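Local coordinates for protein nucleoside-diphosphate-sugar epimerase (Pseudomonas aeruginosa, PDB 2X4G) that probably catalyses the epimerisation, or a related NAD(P)-dependent oxidation or reduction, of a nucleotide-linked sugar, at residues Y16-A21 / L40-R45; Q105-Y110 / D163-E168; Y239-H244 / L315-T320; R253-L258 / D325-A330. All coordinates share one frame; numbering follows the deposited sequence.

Contacts 1 and 2 lie in the part of the chain that probably binds the dinucleotide; contacts 3 and 4 join later parts, contact 3 on the same sheet. Contact 1 pairs the first two strands of the sheet and ends in the glycine-rich turn that probably receives the dinucleotide. Contact 2 packs two helices against this sheet; its centre lies about 17 Å from that of contact 1, and Leu19 CD1 touches Phe109 CE1 at 3.9 Å. The centre of contact 3 is about 23 Å from that of contact 1. Its strand runs on into the first helix of contact 4, with centres about 20 Å apart, while contacts 2 and 4 occupy opposite sides of the chain's centre.

Contact 1 (Y16-A21 / L40-R45)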
loop_
_atom_site.group_PDB
_atom_site.type_symbol
_atom_site.label_atom_id
_atom_site.label_comp_id
_atom_site.label_asym_id
_atom_site.label_seq_id
_atom_site.Cartn_x
_atom_site.Cartn_y
_atom_site.Cartn_z
ATOM N N TYR A 16 32.321 -17.668 18.860
ATOM C CA TYR A 16 31.254 -16.679 18.692
ATOM C C TYR A 16 30.188 -17.217 17.756
ATOM O O TYR A 16 30.508 -17.876 16.772
ATOM C CB TYR A 16 31.777 -15.349 18.146
ATOM C CG TYR A 16 32.764 -14.614 19.048
ATOM C CD1 TYR A 16 34.052 -14.365 18.624
ATOM C CD2 TYR A 16 32.400 -14.147 20.308
ATOM C CE1 TYR A 16 34.952 -13.693 19.409
ATOM C CE2 TYR A 16 33.306 -13.470 21.103
ATOM C CZ TYR A 16 34.581 -13.252 20.635
ATOM O OH TYR A 16 35.530 -12.599 21.365
ATOM N N ALA A 17 28.926 -16.922 18.070
ATOM C CA ALA A 17 27.783 -17.397 17.293
ATOM C C ALA A 17 27.115 -16.253 16.563
ATOM O O ALA A 17 27.224 -15.115 16.983
ATOM C CB ALA A 17 26.770 -18.079 18.203
ATOM N N VAL A 18 26.416 -16.573 15.472
ATOM C CA VAL A 18 25.646 -15.603 14.697
ATOM C C VAL A 18 24.273 -16.179 14.389
ATOM O O VAL A 18 24.185 -17.277 13.850
ATOM C CB VAL A 18 26.316 -15.321 13.330
ATOM C CG1 VAL A 18 25.597 -14.190 12.605
ATOM C CG2 VAL A 18 27.783 -14.995 13.495
ATOM N N LEU A 19 23.205 -15.468 14.742
ATOM C CA LEU A 19 21.861 -15.797 14.256
ATOM C C LEU A 19 21.591 -14.920 13.075
ATOM O O LEU A 19 21.913 -13.733 13.114
ATOM C CB LEU A 19 20.787 -15.517 15.300
ATOM C CG LEU A 19 20.803 -16.538 16.437
ATOM C CD1 LEU A 19 21.879 -16.149 17.473
ATOM C CD2 LEU A 19 19.443 -16.706 17.078
ATOM N N GLY A 20 20.978 -15.486 12.040
ATOM C CA GLY A 20 20.664 -14.749 10.820
ATOM C C GLY A 20 21.863 -14.644 9.907
ATOM O O GLY A 20 21.996 -13.673 9.171
ATOM N N ALA A 21 22.706 -15.673 9.938
ATOM C CA ALA A 21 23.934 -15.736 9.162
ATOM C C ALA A 21 23.751 -15.792 7.653
ATOM O O ALA A 21 24.691 -15.520 6.913
ATOM C CB ALA A 21 24.737 -16.928 9.593
ATOM N N LEU A 40 33.585 -20.482 14.857
ATOM C CA LEU A 40 32.333 -19.884 14.434
ATOM C C LEU A 40 31.202 -20.846 14.675
ATOM O O LEU A 40 31.262 -22.010 14.249
ATOM C CB LEU A 40 32.403 -19.572 12.956
ATOM C CG LEU A 40 31.138 -19.118 12.261
ATOM C CD1 LEU A 40 30.568 -17.859 12.923
ATOM C CD2 LEU A 40 31.487 -18.908 10.771
ATOM N N VAL A 41 30.176 -20.366 15.361
ATOM C CA VAL A 41 28.931 -21.104 15.478
ATOM C C VAL A 41 27.836 -20.336 14.730
ATOM O O VAL A 41 27.762 -19.113 14.820
ATOM C CB VAL A 41 28.539 -21.331 16.958
ATOM C CG1 VAL A 41 27.150 -21.950 17.063
ATOM C CG2 VAL A 41 29.587 -22.208 17.659
ATOM N N LEU A 42 27.016 -21.061 13.978
ATOM C CA LEU A 42 25.876 -20.489 13.271
ATOM C C LEU A 42 24.588 -21.098 13.820
ATOM O O LEU A 42 24.354 -22.309 13.692
ATOM C CB LEU A 42 25.961 -20.784 11.772
ATOM C CG LEU A 42 27.219 -20.337 11.056
ATOM C CD1 LEU A 42 27.124 -20.647 9.569
ATOM C CD2 LEU A 42 27.451 -18.854 11.315
ATOM N N ILE A 43 23.769 -20.265 14.455
ATOM C CA ILE A 43 22.473 -20.698 14.946
ATOM C C ILE A 43 21.453 -20.371 13.862
ATOM O O ILE A 43 21.257 -19.216 13.544
ATOM C CB ILE A 43 22.115 -20.007 16.274
ATOM C CG1 ILE A 43 23.164 -20.329 17.356
ATOM C CG2 ILE A 43 20.735 -20.455 16.766
ATOM C CD1 ILE A 43 23.050 -19.455 18.587
ATOM N N HIS A 44 20.825 -21.396 13.292
ATOM C CA HIS A 44 19.889 -21.213 12.183
ATOM C C HIS A 44 18.582 -21.947 12.351
ATOM O O HIS A 44 18.495 -22.955 13.063
ATOM C CB HIS A 44 20.514 -21.719 10.902
ATOM C CG HIS A 44 20.761 -23.193 10.887
ATOM N ND1 HIS A 44 19.864 -24.093 10.354
ATOM C CD2 HIS A 44 21.819 -23.920 11.306
ATOM C CE1 HIS A 44 20.348 -25.316 10.463
ATOM N NE2 HIS A 44 21.537 -25.237 11.032
ATOM N N ARG A 45 17.557 -21.472 11.662
ATOM C CA ARG A 45 16.292 -22.194 11.696
ATOM C C ARG A 45 16.360 -23.377 10.716
ATOM O O ARG A 45 17.159 -23.374 9.780
ATOM C CB ARG A 45 15.115 -21.248 11.485
ATOM C CG ARG A 45 14.979 -20.622 10.150
ATOM C CD ARG A 45 13.928 -19.499 10.238
ATOM N NE ARG A 45 14.520 -18.248 10.715
ATOM C CZ ARG A 45 13.850 -17.110 10.941
ATOM N NH1 ARG A 45 12.524 -17.048 10.761
ATOM N NH2 ARG A 45 14.513 -16.021 11.359
#
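The flat groups that meet between Tyr16-Leu19 and Leu40-Ile43 are peptide units, joined through N-H and C=O. Val41 N gives an almost straight bond to Tyr16 O, 2.9 Å long with an angle of 175° at the hydrogen. Val41 O in turn accepts from Val18 N at 2.9 Å and has a CA-H...O contact from Ala17 CA. Ile43 N reaches Val18 O at 3.1 Å. Of the aromatic rings, that of Tyr16 meets His38 edge-to-face, and its OH is held by Glu231. Strand 15-19, helix 24-35 and strand 39-44 form the opening beta-alpha-beta unit of a Rossmann fold, and the strands run parallel with a twist of 27°. Gly20 and Ala21 start the Gly-Ala-Thr-Gly-Leu-Leu-Gly motif, which runs from the loop into helix 24-35 and in related enzymes wraps the dinucleotide pyrophosphate. On the face carrying Ala17, Leu19, Val41 and Ile43, the isoleucine makes the broadest contact. Its CG1 lies opposite its carbonyl carbon (chi1 -60°), which brings CD1 to 3.7 Å from Leu19 CD1, while Ala17 CB lies 4.0 Å from the same Ile43 CD1. Its CG2 branch runs beside Leu19 CG. The other face carries Tyr16, Val18, Leu40 and Leu42; Ile33 of helix 24-35 rests on the first three. Here Val18 CG2 approaches Leu40 CD1 to 4.0 Å, and Leu42 CD2 reaches past the strand end to Ala21 CB at 3.7 Å.

Contact 2 (Q105-Y110 / D163-E168)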
loop_
_atom_site.group_PDB
_atom_site.type_symbol
_atom_site.label_atom_id
_atom_site.label_comp_id
_atom_site.label_asym_id
_atom_site.label_seq_id
_atom_site.Cartn_x
_atom_site.Cartn_y
_atom_site.Cartn_z
ATOM N N GLN A 105 9.768 -11.917 18.308
ATOM C CA GLN A 105 10.897 -12.723 17.864
ATOM C C GLN A 105 12.086 -12.525 18.789
ATOM O O GLN A 105 12.759 -13.504 19.144
ATOM C CB GLN A 105 11.304 -12.370 16.426
ATOM C CG GLN A 105 10.314 -12.863 15.332
ATOM C CD GLN A 105 10.731 -12.451 13.893
ATOM O OE1 GLN A 105 11.936 -12.315 13.576
ATOM N NE2 GLN A 105 9.727 -12.263 13.024
ATOM N N THR A 106 12.363 -11.282 19.181
ATOM C CA THR A 106 13.550 -11.019 19.987
ATOM C C THR A 106 13.391 -11.463 21.426
ATOM O O THR A 106 14.362 -11.856 22.063
ATOM C CB THR A 106 13.939 -9.533 20.020
ATOM O OG1 THR A 106 12.787 -8.754 20.353
ATOM C CG2 THR A 106 14.518 -9.077 18.682
ATOM N N ASN A 107 12.183 -11.390 21.962
ATOM C CA ASN A 107 12.044 -11.584 23.395
ATOM C C ASN A 107 12.540 -12.955 23.867
ATOM O O ASN A 107 13.261 -13.032 24.865
ATOM C CB ASN A 107 10.626 -11.306 23.881
ATOM C CG ASN A 107 10.622 -10.587 25.208
ATOM O OD1 ASN A 107 11.345 -9.591 25.392
ATOM N ND2 ASN A 107 9.832 -11.087 26.156
ATOM N N PRO A 108 12.191 -14.037 23.145
ATOM C CA PRO A 108 12.690 -15.342 23.565
ATOM C C PRO A 108 14.215 -15.447 23.497
ATOM O O PRO A 108 14.827 -16.136 24.313
ATOM C CB PRO A 108 12.037 -16.313 22.564
ATOM C CG PRO A 108 10.864 -15.604 22.045
ATOM C CD PRO A 108 11.275 -14.158 22.001
ATOM N N PHE A 109 14.813 -14.774 22.526
ATOM C CA PHE A 109 16.252 -14.825 22.338
ATOM C C PHE A 109 16.945 -14.299 23.577
ATOM O O PHE A 109 17.870 -14.917 24.089
ATOM C CB PHE A 109 16.652 -14.019 21.095
ATOM C CG PHE A 109 18.114 -13.705 21.022
ATOM C CD1 PHE A 109 19.019 -14.664 20.599
ATOM C CD2 PHE A 109 18.582 -12.455 21.388
ATOM C CE1 PHE A 109 20.354 -14.390 20.543
ATOM C CE2 PHE A 109 19.911 -12.174 21.329
ATOM C CZ PHE A 109 20.807 -13.146 20.905
ATOM N N TYR A 110 16.483 -13.151 24.051
ATOM C CA TYR A 110 17.022 -12.550 25.265
ATOM C C TYR A 110 16.784 -13.468 26.459
ATOM O O TYR A 110 17.684 -13.701 27.282
ATOM C CB TYR A 110 16.380 -11.193 25.512
ATOM C CG TYR A 110 16.795 -10.127 24.531
ATOM C CD1 TYR A 110 18.119 -9.772 24.384
ATOM C CD2 TYR A 110 15.864 -9.466 23.760
ATOM C CE1 TYR A 110 18.512 -8.787 23.490
ATOM C CE2 TYR A 110 16.247 -8.476 22.863
ATOM C CZ TYR A 110 17.569 -8.139 22.739
ATOM O OH TYR A 110 17.941 -7.154 21.863
ATOM N N ASP A 163 15.202 -1.052 19.664
ATOM C CA ASP A 163 16.293 -0.325 20.305
ATOM C C ASP A 163 16.067 -0.184 21.819
ATOM O O ASP A 163 16.949 -0.510 22.612
ATOM C CB ASP A 163 16.477 1.049 19.669
ATOM C CG ASP A 163 17.810 1.677 20.029
ATOM O OD1 ASP A 163 17.851 2.512 20.967
ATOM O OD2 ASP A 163 18.819 1.330 19.376
ATOM N N GLU A 164 14.892 0.303 22.208
ATOM C CA GLU A 164 14.506 0.374 23.617
ATOM C C GLU A 164 14.601 -0.948 24.339
ATOM O O GLU A 164 15.029 -0.992 25.487
ATOM C CB GLU A 164 13.073 0.885 23.767
ATOM C CG GLU A 164 12.974 2.399 23.966
ATOM C CD GLU A 164 13.440 2.872 25.342
ATOM O OE1 GLU A 164 13.715 4.092 25.467
ATOM O OE2 GLU A 164 13.535 2.046 26.284
ATOM N N GLN A 165 14.168 -2.011 23.672
ATOM C CA GLN A 165 14.189 -3.360 24.231
ATOM C C GLN A 165 15.598 -3.802 24.574
ATOM O O GLN A 165 15.839 -4.323 25.668
ATOM C CB GLN A 165 13.592 -4.349 23.238
ATOM C CG GLN A 165 13.488 -5.782 23.749
ATOM C CD GLN A 165 12.983 -6.745 22.687
ATOM O OE1 GLN A 165 13.380 -6.647 21.516
ATOM N NE2 GLN A 165 12.108 -7.684 23.086
ATOM N N ALA A 166 16.522 -3.601 23.640
ATOM C CA ALA A 166 17.919 -3.983 23.856
ATOM C C ALA A 166 18.537 -3.217 25.039
ATOM O O ALA A 166 19.139 -3.820 25.938
ATOM C CB ALA A 166 18.741 -3.787 22.574
ATOM N N ARG A 167 18.363 -1.899 25.061
ATOM C CA ARG A 167 18.878 -1.094 26.172
ATOM C C ARG A 167 18.277 -1.558 27.502
ATOM O O ARG A 167 18.956 -1.558 28.533
ATOM C CB ARG A 167 18.581 0.396 25.958
ATOM C CG ARG A 167 19.186 0.980 24.685
ATOM C CD ARG A 167 19.360 2.481 24.744
ATOM N NE ARG A 167 18.141 3.176 25.169
ATOM C CZ ARG A 167 17.064 3.385 24.404
ATOM N NH1 ARG A 167 17.012 2.949 23.145
ATOM N NH2 ARG A 167 16.019 4.041 24.895
ATOM N N GLU A 168 17.003 -1.947 27.456
ATOM C CA GLU A 168 16.238 -2.420 28.608
ATOM C C GLU A 168 16.830 -3.715 29.161
ATOM O O GLU A 168 16.910 -3.892 30.367
ATOM C CB GLU A 168 14.775 -2.573 28.166
ATOM C CG GLU A 168 13.746 -3.199 29.117
ATOM C CD GLU A 168 12.463 -3.646 28.344
ATOM O OE1 GLU A 168 12.388 -4.831 27.917
ATOM O OE2 GLU A 168 11.556 -2.800 28.114
HETATM O O HOH W 1 15.888 -5.572 20.877
#
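Helices 98-116 and 154-171, which meet through Thr106, Asn107 and Tyr110 on one and Gln165 and Ala166 on the other, flank the Rossmann-like sheet side by side. The second carries, near its start, the Tyr-x-x-x-Lys sequence of short-chain dehydrogenases and their relatives. Over these short segments the axes run 11.3 Å apart at only 12°, and Gln165 spans the gap with an extended chain (chi1 -177°). Its OE1 takes a hydrogen bond from Thr106 OG1; the modelled length of 2.5 Å is very short and therefore doubtful, all the more because Leu103 O also bonds this hydroxyl. A water joins the helices as well, accepting from Tyr110 OH at 2.8 Å and donating to Gln165 OE1 at 2.8 Å. On the other branch, Gln165 NE2 makes a weak bond to Asn107 OD1 at 3.1 Å, the two amide planes lying nearly parallel. The Tyr110 ring turns its edge to Gln165 OE1, and its OH rests 3.5 Å from Ala166 CB. Tyr110 and Ala166 both pack on Tyr123 and Val176 of the sheet. The water and Asn107 are consistent with the modelled orientation of the buried amide, which is probably engaged at both ends.

Contact 3 (Y239-H244 / L315-T320)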
loop_
_atom_site.group_PDB
_atom_site.type_symbol
_atom_site.label_atom_id
_atom_site.label_comp_id
_atom_site.label_asym_id
_atom_site.label_seq_id
_atom_site.Cartn_x
_atom_site.Cartn_y
_atom_site.Cartn_z
ATOM N N TYR A 239 26.715 1.749 18.918
ATOM C CA TYR A 239 27.855 2.126 18.093
ATOM C C TYR A 239 27.447 2.164 16.638
ATOM O O TYR A 239 27.123 1.139 16.038
ATOM C CB TYR A 239 29.012 1.156 18.287
ATOM C CG TYR A 239 29.581 1.202 19.667
ATOM C CD1 TYR A 239 29.110 0.358 20.662
ATOM C CD2 TYR A 239 30.572 2.113 19.990
ATOM C CE1 TYR A 239 29.642 0.405 21.941
ATOM C CE2 TYR A 239 31.095 2.174 21.264
ATOM C CZ TYR A 239 30.631 1.314 22.232
ATOM O OH TYR A 239 31.162 1.385 23.495
ATOM N N LEU A 240 27.443 3.377 16.090
ATOM C CA LEU A 240 27.207 3.597 14.676
ATOM C C LEU A 240 28.427 3.144 13.837
ATOM O O LEU A 240 29.575 3.550 14.079
ATOM C CB LEU A 240 26.896 5.062 14.437
ATOM C CG LEU A 240 25.529 5.562 14.896
ATOM C CD1 LEU A 240 25.513 7.088 14.918
ATOM C CD2 LEU A 240 24.434 4.999 13.955
ATOM N N LEU A 241 28.148 2.264 12.872
ATOM C CA LEU A 241 29.156 1.672 12.023
ATOM C C LEU A 241 28.891 2.266 10.648
ATOM O O LEU A 241 27.955 1.884 9.994
ATOM C CB LEU A 241 29.034 0.141 12.051
ATOM C CG LEU A 241 29.117 -0.508 13.454
ATOM C CD1 LEU A 241 28.865 -1.998 13.401
ATOM C CD2 LEU A 241 30.470 -0.229 14.130
ATOM N N THR A 242 29.723 3.228 10.247
ATOM C CA THR A 242 29.424 4.126 9.139
ATOM C C THR A 242 30.449 4.006 8.050
ATOM O O THR A 242 31.561 3.555 8.289
ATOM C CB THR A 242 29.437 5.590 9.597
ATOM O OG1 THR A 242 30.750 5.942 10.029
ATOM C CG2 THR A 242 28.499 5.802 10.753
ATOM N N GLY A 243 30.068 4.447 6.854
ATOM C CA GLY A 243 30.883 4.319 5.650
ATOM C C GLY A 243 31.030 5.671 5.012
ATOM O O GLY A 243 31.966 6.400 5.336
ATOM N N HIS A 244 30.104 6.015 4.119
ATOM C CA HIS A 244 30.122 7.315 3.425
ATOM C C HIS A 244 28.792 8.020 3.599
ATOM O O HIS A 244 27.736 7.407 3.399
ATOM C CB HIS A 244 30.397 7.135 1.937
ATOM C CG HIS A 244 31.681 6.423 1.651
ATOM N ND1 HIS A 244 31.725 5.131 1.169
ATOM C CD2 HIS A 244 32.969 6.805 1.825
ATOM C CE1 HIS A 244 32.983 4.756 1.040
ATOM N NE2 HIS A 244 33.758 5.752 1.433
ATOM N N LEU A 315 36.175 1.517 19.469
ATOM C CA LEU A 315 36.318 0.175 18.870
ATOM C C LEU A 315 37.564 0.008 18.015
ATOM O O LEU A 315 37.980 -1.110 17.757
ATOM C CB LEU A 315 35.078 -0.210 18.052
ATOM C CG LEU A 315 33.752 0.022 18.780
ATOM C CD1 LEU A 315 32.562 -0.314 17.902
ATOM C CD2 LEU A 315 33.733 -0.774 20.081
ATOM N N GLY A 316 38.171 1.112 17.606
ATOM C CA GLY A 316 39.202 1.079 16.590
ATOM C C GLY A 316 38.604 0.942 15.195
ATOM O O GLY A 316 39.328 0.723 14.222
ATOM N N PHE A 317 37.286 1.095 15.070
ATOM C CA PHE A 317 36.652 0.847 13.784
ATOM C C PHE A 317 36.450 2.070 12.911
ATOM O O PHE A 317 35.970 3.104 13.352
ATOM C CB PHE A 317 35.298 0.180 13.932
ATOM C CG PHE A 317 34.573 0.073 12.634
ATOM C CD1 PHE A 317 33.699 1.068 12.232
ATOM C CD2 PHE A 317 34.829 -0.984 11.775
ATOM C CE1 PHE A 317 33.058 0.987 11.019
ATOM C CE2 PHE A 317 34.191 -1.067 10.556
ATOM C CZ PHE A 317 33.312 -0.072 10.172
ATOM N N PHE A 318 36.764 1.907 11.636
ATOM C CA PHE A 318 36.375 2.884 10.637
ATOM C C PHE A 318 36.609 2.303 9.243
ATOM O O PHE A 318 37.437 1.424 9.072
ATOM C CB PHE A 318 37.146 4.210 10.836
ATOM C CG PHE A 318 38.638 4.084 10.709
ATOM C CD1 PHE A 318 39.250 4.183 9.473
ATOM C CD2 PHE A 318 39.425 3.893 11.818
ATOM C CE1 PHE A 318 40.604 4.077 9.347
ATOM C CE2 PHE A 318 40.801 3.792 11.695
ATOM C CZ PHE A 318 41.382 3.880 10.456
ATOM N N SER A 319 35.905 2.840 8.256
ATOM C CA SER A 319 35.969 2.347 6.890
ATOM C C SER A 319 37.225 2.823 6.203
ATOM O O SER A 319 37.691 3.937 6.450
ATOM C CB SER A 319 34.757 2.839 6.096
ATOM O OG SER A 319 34.724 2.298 4.781
ATOM N N THR A 320 37.774 1.948 5.360
ATOM C CA THR A 320 38.925 2.273 4.523
ATOM C C THR A 320 38.666 2.004 3.034
ATOM O O THR A 320 39.502 2.319 2.205
ATOM C CB THR A 320 40.223 1.531 5.022
ATOM O OG1 THR A 320 39.972 0.147 5.249
ATOM C CG2 THR A 320 40.687 2.101 6.323
#
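Leu315 lies across the Tyr239 ring, its two methyls treating the ring differently. CD2 sits over one face in a CH-pi contact, 4.2 Å from the Tyr239 ring centroid and 15° off the ring normal. CD1 reaches back to the root of the ring, 3.8 Å from Tyr239 CG. The far end of the tyrosine is polar, its OH bonded to Glu314 and to the backbone N of Arg234, which probably helps to hold the ring's direction. Two residues further along each segment, Leu241 and Phe317 meet at about a right angle, Leu241 CD2 lying 4.0 Å from Phe317 CD1. Phe317 has CG opposite its backbone N (chi1 173°), a setting that swings the ring toward the strand, and there its edge meets Thr242 O, 4.0 Å from Phe317 CE1. Ser319 follows with its CB 3.9 Å from Thr242 O, while its OG turns to Glu221 of helix 219-232. Met228 and Leu226 of that helix cover Phe317 and Leu241. This mainly apolar packing lays the segment between helices 309-315 and 323-336 along strand 238-247, which continues the mixed sheet of this Rossmann-type epimerase/dehydratase family protein.

Contact 4 (R253-L258 / D325-A330); sequences RRIAEL and DTLLRA
Apolar packing carries the contact, and Leu327 stands at its middle, pushed into the groove lined by Arg254, Ile255 and Leu258. Its CG lies opposite the carbonyl carbon (chi1 -55°), which sends the two methyls across to the other helix. Leu327 CD1 comes to 3.9 Å from Ile255 CG1 and to 4.0 Å from Arg254 CB, so the arginine contributes the root of its chain and not its charge. Leu258 closes on the root of the leucine side chain, its CD1 3.8 Å from Leu327 CB. Both Ile255 and Leu258 cross Leu327 at about a right angle. Toward the outside, Leu258 CD2 meets Leu328 CG more loosely, at 4.4 Å. The helix axes pass 10.5 Å apart at a crossing angle of -55°, consistent with ridges-into-grooves packing, and Ile198 of helix 196-202 touches both Ile255 and Ala330. The ionic interaction beside this patch belongs to Arg254, which turns its NH1 to Asp324, just before the second segment. A further salt bridge, Arg253 NH1 to Glu257 OE2 at 2.8 Å, stays within one helix and away from the interface. The centre of the joint therefore depends on the fit of hydrocarbon groups, whereas the Arg254-Asp324 salt bridge adds a charged tie between the two helices beside it.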
loop_
_atom_site.group_PDB
_atom_site.type_symbol
_atom_site.label_atom_id
_atom_site.label_comp_id
_atom_site.label_asym_id
_atom_site.label_seq_id
_atom_site.Cartn_x
_atom_site.Cartn_y
_atom_site.Cartn_z
ATOM N N ARG A 253 23.599 8.324 -8.793
ATOM C CA ARG A 253 24.353 8.675 -9.992
ATOM C C ARG A 253 25.581 7.784 -10.164
ATOM O O ARG A 253 25.940 7.438 -11.290
ATOM C CB ARG A 253 24.718 10.172 -9.989
ATOM C CG ARG A 253 25.257 10.713 -11.330
ATOM C CD ARG A 253 25.841 12.127 -11.211
ATOM N NE ARG A 253 26.450 12.375 -9.900
ATOM C CZ ARG A 253 27.637 11.908 -9.508
ATOM N NH1 ARG A 253 28.379 11.153 -10.313
ATOM N NH2 ARG A 253 28.084 12.183 -8.288
ATOM N N ARG A 254 26.203 7.374 -9.071
ATOM C CA ARG A 254 27.438 6.622 -9.207
ATOM C C ARG A 254 27.103 5.238 -9.725
ATOM O O ARG A 254 27.738 4.729 -10.633
ATOM C CB ARG A 254 28.204 6.545 -7.889
ATOM C CG ARG A 254 28.431 7.914 -7.208
ATOM C CD ARG A 254 29.729 8.616 -7.608
ATOM N NE ARG A 254 30.916 7.991 -7.017
ATOM C CZ ARG A 254 31.260 8.073 -5.728
ATOM N NH1 ARG A 254 32.366 7.451 -5.302
ATOM N NH2 ARG A 254 30.503 8.764 -4.863
ATOM N N ILE A 255 26.071 4.648 -9.150
ATOM C CA ILE A 255 25.602 3.323 -9.550
ATOM C C ILE A 255 25.234 3.355 -11.013
ATOM O O ILE A 255 25.640 2.476 -11.753
ATOM C CB ILE A 255 24.382 2.863 -8.697
ATOM C CG1 ILE A 255 24.813 2.614 -7.247
ATOM C CG2 ILE A 255 23.732 1.615 -9.293
ATOM C CD1 ILE A 255 23.669 2.524 -6.295
ATOM N N ALA A 256 24.482 4.366 -11.441
ATOM C CA ALA A 256 24.184 4.526 -12.872
ATOM C C ALA A 256 25.458 4.552 -13.723
ATOM O O ALA A 256 25.589 3.813 -14.697
ATOM C CB ALA A 256 23.381 5.772 -13.118
ATOM N N GLU A 257 26.408 5.391 -13.346
ATOM C CA GLU A 257 27.597 5.585 -14.172
ATOM C C GLU A 257 28.372 4.284 -14.329
ATOM O O GLU A 257 28.849 3.967 -15.428
ATOM C CB GLU A 257 28.468 6.708 -13.604
ATOM C CG GLU A 257 27.839 8.093 -13.817
ATOM C CD GLU A 257 28.421 9.179 -12.911
ATOM O OE1 GLU A 257 29.406 8.896 -12.186
ATOM O OE2 GLU A 257 27.885 10.317 -12.927
ATOM N N LEU A 258 28.458 3.525 -13.232
ATOM C CA LEU A 258 29.143 2.242 -13.204
ATOM C C LEU A 258 28.417 1.180 -14.018
ATOM O O LEU A 258 29.058 0.328 -14.617
ATOM C CB LEU A 258 29.281 1.766 -11.772
ATOM C CG LEU A 258 30.200 2.622 -10.908
ATOM C CD1 LEU A 258 30.129 2.144 -9.472
ATOM C CD2 LEU A 258 31.639 2.565 -11.478
ATOM N N ASP A 325 34.553 0.751 -5.088
ATOM C CA ASP A 325 34.975 -0.641 -4.959
ATOM C C ASP A 325 33.830 -1.465 -4.365
ATOM O O ASP A 325 33.625 -2.607 -4.750
ATOM C CB ASP A 325 36.242 -0.763 -4.101
ATOM C CG ASP A 325 37.428 -0.015 -4.700
ATOM O OD1 ASP A 325 38.098 -0.549 -5.596
ATOM O OD2 ASP A 325 37.696 1.130 -4.282
ATOM N N THR A 326 33.074 -0.864 -3.451
ATOM C CA THR A 326 31.933 -1.531 -2.831
ATOM C C THR A 326 30.827 -1.690 -3.842
ATOM O O THR A 326 30.336 -2.789 -4.051
ATOM C CB THR A 326 31.385 -0.723 -1.682
ATOM O OG1 THR A 326 32.387 -0.619 -0.677
ATOM C CG2 THR A 326 30.160 -1.361 -1.121
ATOM N N LEU A 327 30.451 -0.592 -4.481
ATOM C CA LEU A 327 29.435 -0.651 -5.510
ATOM C C LEU A 327 29.807 -1.577 -6.655
ATOM O O LEU A 327 28.919 -2.180 -7.220
ATOM C CB LEU A 327 29.116 0.727 -6.092
ATOM C CG LEU A 327 28.704 1.817 -5.121
ATOM C CD1 LEU A 327 28.439 3.079 -5.915
ATOM C CD2 LEU A 327 27.512 1.365 -4.304
ATOM N N LEU A 328 31.085 -1.677 -7.026
ATOM C CA LEU A 328 31.491 -2.627 -8.084
ATOM C C LEU A 328 31.421 -4.090 -7.646
ATOM O O LEU A 328 31.157 -4.970 -8.464
ATOM C CB LEU A 328 32.885 -2.318 -8.627
ATOM C CG LEU A 328 32.870 -1.323 -9.796
ATOM C CD1 LEU A 328 34.251 -0.763 -10.087
ATOM C CD2 LEU A 328 32.287 -1.981 -11.030
ATOM N N ARG A 329 31.644 -4.359 -6.370
ATOM C CA ARG A 329 31.747 -5.730 -5.911
ATOM C C ARG A 329 30.339 -6.287 -5.816
ATOM O O ARG A 329 30.087 -7.443 -6.156
ATOM C CB ARG A 329 32.436 -5.767 -4.560
ATOM C CG ARG A 329 33.170 -7.047 -4.247
ATOM C CD ARG A 329 33.668 -7.045 -2.814
ATOM N NE ARG A 329 34.576 -5.917 -2.598
ATOM C CZ ARG A 329 34.472 -4.996 -1.634
ATOM N NH1 ARG A 329 33.514 -5.033 -0.704
ATOM N NH2 ARG A 329 35.369 -4.023 -1.593
ATOM N N ALA A 330 29.425 -5.435 -5.363
ATOM C CA ALA A 330 28.011 -5.730 -5.370
ATOM C C ALA A 330 27.548 -5.954 -6.797
ATOM O O ALA A 330 26.957 -6.987 -7.122
ATOM C CB ALA A 330 27.229 -4.593 -4.729
#